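Local coordinates for protein dextranase (PDB 6NZS) that hydrolyses internal alpha-1,6-glucosidic linkages of dextran as a glycoside hydrolase of family 49, at residues Val343-Asn357 / Ile371-Phe383. Numbering follows the deposited sequence.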
loop_
_atom_site.group_PDB
_atom_site.type_symbol
_atom_site.label_atom_id
_atom_site.label_comp_id
_atom_site.label_asym_id
_atom_site.label_seq_id
_atom_site.Cartn_x
_atom_site.Cartn_y
_atom_site.Cartn_z
ATOM N N VAL A 343 11.240 6.148 4.173
ATOM C CA VAL A 343 12.380 5.625 4.920
ATOM C C VAL A 343 12.824 6.637 5.966
ATOM O O VAL A 343 12.645 7.849 5.812
ATOM C CB VAL A 343 13.567 5.221 4.012
ATOM C CG1 VAL A 343 14.341 6.452 3.544
ATOM C CG2 VAL A 343 14.501 4.243 4.729
ATOM N N VAL A 344 13.380 6.114 7.052
ATOM C CA VAL A 344 14.025 6.906 8.086
ATOM C C VAL A 344 15.414 6.323 8.271
ATOM O O VAL A 344 15.564 5.103 8.397
ATOM C CB VAL A 344 13.252 6.838 9.416
ATOM C CG1 VAL A 344 13.992 7.621 10.502
ATOM C CG2 VAL A 344 11.830 7.347 9.239
ATOM N N TYR A 345 16.427 7.181 8.265
ATOM C CA TYR A 345 17.786 6.770 8.577
ATOM C C TYR A 345 18.234 7.480 9.842
ATOM O O TYR A 345 17.774 8.583 10.145
ATOM C CB TYR A 345 18.742 7.123 7.447
ATOM C CG TYR A 345 18.550 6.287 6.207
ATOM C CD1 TYR A 345 18.665 4.903 6.254
ATOM C CD2 TYR A 345 18.258 6.878 4.991
ATOM C CE1 TYR A 345 18.487 4.135 5.115
ATOM C CE2 TYR A 345 18.082 6.121 3.849
ATOM C CZ TYR A 345 18.198 4.753 3.920
ATOM O OH TYR A 345 18.026 4.000 2.781
ATOM N N GLY A 346 19.145 6.840 10.576
ATOM C CA GLY A 346 19.625 7.350 11.843
ATOM C C GLY A 346 19.337 6.365 12.963
ATOM O O GLY A 346 19.502 5.150 12.801
ATOM N N ASN A 347 18.902 6.892 14.097
ATOM C CA ASN A 347 18.529 6.030 15.212
ATOM C C ASN A 347 17.127 5.500 14.944
ATOM O O ASN A 347 16.132 6.200 15.151
ATOM C CB ASN A 347 18.611 6.771 16.540
ATOM C CG ASN A 347 18.472 5.834 17.722
ATOM O OD1 ASN A 347 17.684 4.884 17.686
ATOM N ND2 ASN A 347 19.247 6.082 18.772
ATOM N N GLU A 348 17.051 4.241 14.512
ATOM C CA GLU A 348 15.771 3.625 14.181
ATOM C C GLU A 348 14.925 3.291 15.403
ATOM O O GLU A 348 13.774 2.866 15.238
ATOM C CB GLU A 348 16.009 2.384 13.315
ATOM C CG GLU A 348 16.761 2.704 12.025
ATOM C CD GLU A 348 16.949 1.501 11.106
ATOM O OE1 GLU A 348 16.615 0.368 11.510
ATOM O OE2 GLU A 348 17.446 1.695 9.977
ATOM N N GLN A 349 15.439 3.484 16.617
ATOM C CA GLN A 349 14.685 3.195 17.826
ATOM C C GLN A 349 14.105 4.438 18.492
ATOM O O GLN A 349 13.390 4.307 19.488
ATOM C CB GLN A 349 15.555 2.419 18.825
ATOM C CG GLN A 349 15.944 1.023 18.352
ATOM C CD GLN A 349 16.512 0.165 19.475
ATOM O OE1 GLN A 349 16.110 0.288 20.633
ATOM N NE2 GLN A 349 17.454 -0.709 19.133
ATOM N N THR A 350 14.370 5.636 17.965
ATOM C CA THR A 350 13.921 6.868 18.614
ATOM C C THR A 350 13.182 7.780 17.642
ATOM O O THR A 350 13.275 9.006 17.718
ATOM C CB THR A 350 15.080 7.606 19.282
ATOM O OG1 THR A 350 16.019 8.008 18.288
ATOM C CG2 THR A 350 15.781 6.708 20.309
ATOM N N PHE A 351 12.413 7.201 16.722
ATOM C CA PHE A 351 11.649 7.971 15.734
ATOM C C PHE A 351 10.245 7.378 15.681
ATOM O O PHE A 351 9.969 6.453 14.912
ATOM C CB PHE A 351 12.330 7.954 14.370
ATOM C CG PHE A 351 11.831 9.022 13.445
ATOM C CD1 PHE A 351 12.364 10.303 13.489
ATOM C CD2 PHE A 351 10.818 8.748 12.535
ATOM C CE1 PHE A 351 11.897 11.293 12.646
ATOM C CE2 PHE A 351 10.348 9.732 11.685
ATOM C CZ PHE A 351 10.885 11.003 11.738
ATOM N N HIS A 352 9.346 7.925 16.483
ATOM C CA HIS A 352 8.070 7.283 16.772
ATOM C C HIS A 352 6.980 7.865 15.891
ATOM O O HIS A 352 6.664 9.057 15.986
ATOM C CB HIS A 352 7.753 7.427 18.258
ATOM C CG HIS A 352 8.882 6.974 19.128
ATOM N ND1 HIS A 352 9.362 5.680 19.104
ATOM C CD2 HIS A 352 9.666 7.648 20.003
ATOM C CE1 HIS A 352 10.378 5.575 19.943
ATOM N NE2 HIS A 352 10.584 6.754 20.501
ATOM N N MET A 353 6.392 7.017 15.051
ATOM C CA MET A 353 5.472 7.463 14.014
ATOM C C MET A 353 4.027 7.247 14.430
ATOM O O MET A 353 3.682 6.231 15.043
ATOM C CB MET A 353 5.742 6.701 12.717
ATOM C CG MET A 353 7.155 6.906 12.211
ATOM S SD MET A 353 7.634 5.679 10.992
ATOM C CE MET A 353 6.251 5.811 9.851
ATOM N N ASN A 354 3.179 8.208 14.083
ATOM C CA ASN A 354 1.737 8.118 14.284
ATOM C C ASN A 354 1.123 8.360 12.910
ATOM O O ASN A 354 0.990 9.511 12.479
ATOM C CB ASN A 354 1.277 9.156 15.313
ATOM C CG ASN A 354 -0.217 9.138 15.543
ATOM O OD1 ASN A 354 -0.914 8.231 15.108
ATOM N ND2 ASN A 354 -0.720 10.165 16.222
ATOM N N VAL A 355 0.757 7.273 12.229
ATOM C CA VAL A 355 0.317 7.307 10.839
ATOM C C VAL A 355 -1.181 7.047 10.808
ATOM O O VAL A 355 -1.655 6.067 11.393
ATOM C CB VAL A 355 1.054 6.246 10.005
ATOM C CG1 VAL A 355 0.652 6.361 8.539
ATOM C CG2 VAL A 355 2.567 6.387 10.153
ATOM N N GLU A 356 -1.932 7.899 10.115
ATOM C CA GLU A 356 -3.357 7.613 9.992
ATOM C C GLU A 356 -3.937 8.250 8.742
ATOM O O GLU A 356 -3.519 9.333 8.321
ATOM C CB GLU A 356 -4.154 8.052 11.217
ATOM C CG GLU A 356 -4.133 9.507 11.469
ATOM C CD GLU A 356 -4.251 9.803 12.953
ATOM O OE1 GLU A 356 -5.022 9.119 13.655
ATOM O OE2 GLU A 356 -3.557 10.709 13.415
ATOM N N ASN A 357 -4.913 7.558 8.155
ATOM C CA ASN A 357 -5.665 8.090 7.022
ATOM C C ASN A 357 -4.734 8.470 5.881
ATOM O O ASN A 357 -4.875 9.526 5.257
ATOM C CB ASN A 357 -6.607 9.208 7.449
ATOM C CG ASN A 357 -7.676 8.688 8.379
ATOM O OD1 ASN A 357 -7.445 8.520 9.577
ATOM N ND2 ASN A 357 -8.831 8.348 7.816
ATOM N N ILE A 371 4.970 0.931 3.700
ATOM C CA ILE A 371 5.559 1.682 4.801
ATOM C C ILE A 371 6.388 0.776 5.696
ATOM O O ILE A 371 6.100 -0.409 5.885
ATOM C CB ILE A 371 4.466 2.443 5.578
ATOM C CG1 ILE A 371 5.079 3.569 6.432
ATOM C CG2 ILE A 371 3.643 1.474 6.421
ATOM C CD1 ILE A 371 4.077 4.593 6.905
ATOM N N GLU A 372 7.436 1.363 6.264
ATOM C CA GLU A 372 8.206 0.764 7.343
ATOM C C GLU A 372 7.964 1.609 8.588
ATOM O O GLU A 372 8.333 2.792 8.624
ATOM C CB GLU A 372 9.693 0.733 6.980
ATOM C CG GLU A 372 10.586 0.068 8.036
ATOM C CD GLU A 372 12.031 -0.092 7.584
ATOM O OE1 GLU A 372 12.292 -0.046 6.359
ATOM O OE2 GLU A 372 12.908 -0.265 8.468
ATOM N N LEU A 373 7.312 1.020 9.586
ATOM C CA LEU A 373 7.049 1.700 10.849
ATOM C C LEU A 373 8.198 1.412 11.808
ATOM O O LEU A 373 8.519 0.250 12.074
ATOM C CB LEU A 373 5.713 1.249 11.440
ATOM C CG LEU A 373 4.505 1.597 10.561
ATOM C CD1 LEU A 373 3.316 0.760 10.972
ATOM C CD2 LEU A 373 4.176 3.069 10.695
ATOM N N TYR A 374 8.823 2.473 12.308
ATOM C CA TYR A 374 9.979 2.331 13.178
ATOM C C TYR A 374 9.531 2.047 14.616
ATOM O O TYR A 374 8.345 2.102 14.945
ATOM C CB TYR A 374 10.923 3.526 12.990
ATOM C CG TYR A 374 11.536 3.456 11.602
ATOM C CD1 TYR A 374 10.822 3.882 10.473
ATOM C CD2 TYR A 374 12.785 2.890 11.396
ATOM C CE1 TYR A 374 11.362 3.771 9.186
ATOM C CE2 TYR A 374 13.332 2.780 10.113
ATOM C CZ TYR A 374 12.612 3.220 9.016
ATOM O OH TYR A 374 13.157 3.104 7.750
ATOM N N LYS A 375 10.492 1.698 15.472
ATOM C CA LYS A 375 10.149 1.191 16.797
ATOM C C LYS A 375 9.203 2.139 17.529
ATOM O O LYS A 375 9.409 3.355 17.549
ATOM C CB LYS A 375 11.423 0.997 17.625
ATOM C CG LYS A 375 11.140 0.433 19.009
ATOM C CD LYS A 375 12.413 0.204 19.805
ATOM C CE LYS A 375 12.083 -0.352 21.178
ATOM N NZ LYS A 375 13.313 -0.758 21.914
ATOM N N GLY A 376 8.143 1.582 18.111
ATOM C CA GLY A 376 7.242 2.392 18.906
ATOM C C GLY A 376 6.380 3.292 18.046
ATOM O O GLY A 376 6.316 4.507 18.271
ATOM N N SER A 377 5.726 2.706 17.048
ATOM C CA SER A 377 4.887 3.446 16.120
ATOM C C SER A 377 3.522 2.785 16.019
ATOM O O SER A 377 3.358 1.598 16.319
ATOM C CB SER A 377 5.504 3.493 14.720
ATOM O OG SER A 377 6.732 4.193 14.708
ATOM N N THR A 378 2.538 3.580 15.599
ATOM C CA THR A 378 1.190 3.101 15.336
ATOM C C THR A 378 0.742 3.590 13.966
ATOM O O THR A 378 1.120 4.676 13.518
ATOM C CB THR A 378 0.208 3.621 16.377
ATOM O OG1 THR A 378 0.173 5.050 16.320
ATOM C CG2 THR A 378 0.631 3.199 17.772
ATOM N N MET A 379 -0.047 2.760 13.293
ATOM C CA MET A 379 -0.683 3.133 12.037
ATOM C C MET A 379 -2.121 2.650 12.048
ATOM O O MET A 379 -2.394 1.516 12.448
ATOM C CB MET A 379 0.044 2.530 10.830
ATOM C CG MET A 379 -0.602 2.888 9.499
ATOM S SD MET A 379 0.460 2.525 8.095
ATOM C CE MET A 379 0.269 0.737 7.959
ATOM N N LYS A 380 -3.045 3.508 11.612
ATOM C CA LYS A 380 -4.436 3.095 11.507
ATOM C C LYS A 380 -5.099 3.734 10.298
ATOM O O LYS A 380 -4.776 4.862 9.914
ATOM C CB LYS A 380 -5.233 3.404 12.779
ATOM C CG LYS A 380 -5.277 4.854 13.167
ATOM C CD LYS A 380 -5.963 5.009 14.522
ATOM C CE LYS A 380 -6.105 6.466 14.917
ATOM N NZ LYS A 380 -7.273 6.680 15.819
ATOM N N ASN A 381 -6.046 2.994 9.716
ATOM C CA ASN A 381 -6.986 3.546 8.744
ATOM C C ASN A 381 -6.283 3.964 7.458
ATOM O O ASN A 381 -6.257 5.151 7.122
ATOM C CB ASN A 381 -7.764 4.727 9.349
ATOM C CG ASN A 381 -8.352 4.408 10.718
ATOM O OD1 ASN A 381 -8.741 3.276 10.994
ATOM N ND2 ASN A 381 -8.436 5.423 11.581
ATOM N N THR A 382 -5.729 3.002 6.723
ATOM C CA THR A 382 -4.877 3.297 5.580
ATOM C C THR A 382 -5.268 2.438 4.383
ATOM O O THR A 382 -5.978 1.434 4.512
ATOM C CB THR A 382 -3.401 3.037 5.898
ATOM O OG1 THR A 382 -3.234 1.657 6.244
ATOM C CG2 THR A 382 -2.915 3.902 7.049
ATOM N N PHE A 383 -4.803 2.864 3.204
ATOM C CA PHE A 383 -4.934 2.105 1.961
ATOM C C PHE A 383 -3.567 2.038 1.301
ATOM O O PHE A 383 -2.924 3.074 1.114
ATOM C CB PHE A 383 -5.928 2.777 0.992
ATOM C CG PHE A 383 -5.981 2.112 -0.360
ATOM C CD1 PHE A 383 -6.813 1.025 -0.577
ATOM C CD2 PHE A 383 -5.180 2.555 -1.406
ATOM C CE1 PHE A 383 -6.856 0.388 -1.827
ATOM C CE2 PHE A 383 -5.206 1.920 -2.656
ATOM C CZ PHE A 383 -6.045 0.840 -2.865
HETATM O O HOH W 1 15.788 2.370 7.782
HETATM O O HOH W 2 11.786 4.479 16.582
HETATM O O HOH W 3 15.585 -0.536 8.544
HETATM O O HOH W 4 -1.854 5.899 14.264
HETATM O O HOH W 5 -7.617 7.952 12.102
#
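Tyr374 OH is gripped by Val344 N and by a water. Val344 N donates a nearly straight hydrogen bond to Tyr374 OH (3.1 Å, 170°), and the water, which also bonds Val344 O and Glu348 OE2, meets the same hydroxyl at the ring edge. CG of Tyr374 lies anti to its own carbonyl carbon (chi1 -68°), which lays the ring across Val344, with Val344 CB over one face in a CH-pi contact. Met353 SD comes to the ring edge, 3.7 Å from Tyr374 CD1, a Met-aromatic contact. A phenylalanine in place of Tyr374 would probably leave Val344 N and the water without their shared partner.

Ser377 OG is held by two bonds: it donates to Tyr374 O at 2.7 Å and accepts from Met353 N at 2.9 Å. His352 ND1 donates to Lys375 O at 2.8 Å, with the oxygen near the ring plane.

The two segments are parts of successive coils of a right-handed parallel beta-helix, the fold of this family. Strands 351-356 and 377-380 run parallel, their axes approaching to 4.7 Å. Their ladder includes Thr378 N to Met353 O, Val355 N to Thr378 O and Lys380 N to Val355 O.

Met353 bends at chi3 (52°), bringing CE against Leu373 CD2 (3.5 Å) and Ile371 CD1. Val355 CG2 packs on the same two methyls, while Val355 CB meets Met379 CG. On the other face of the strands, a water bridges Asn354 OD1, Val355 O and Thr378 OG1. Glu356 makes a long salt bridge to Lys380 through OE1, and its OE2 forms a salt bridge with Arg201, outside the two segments.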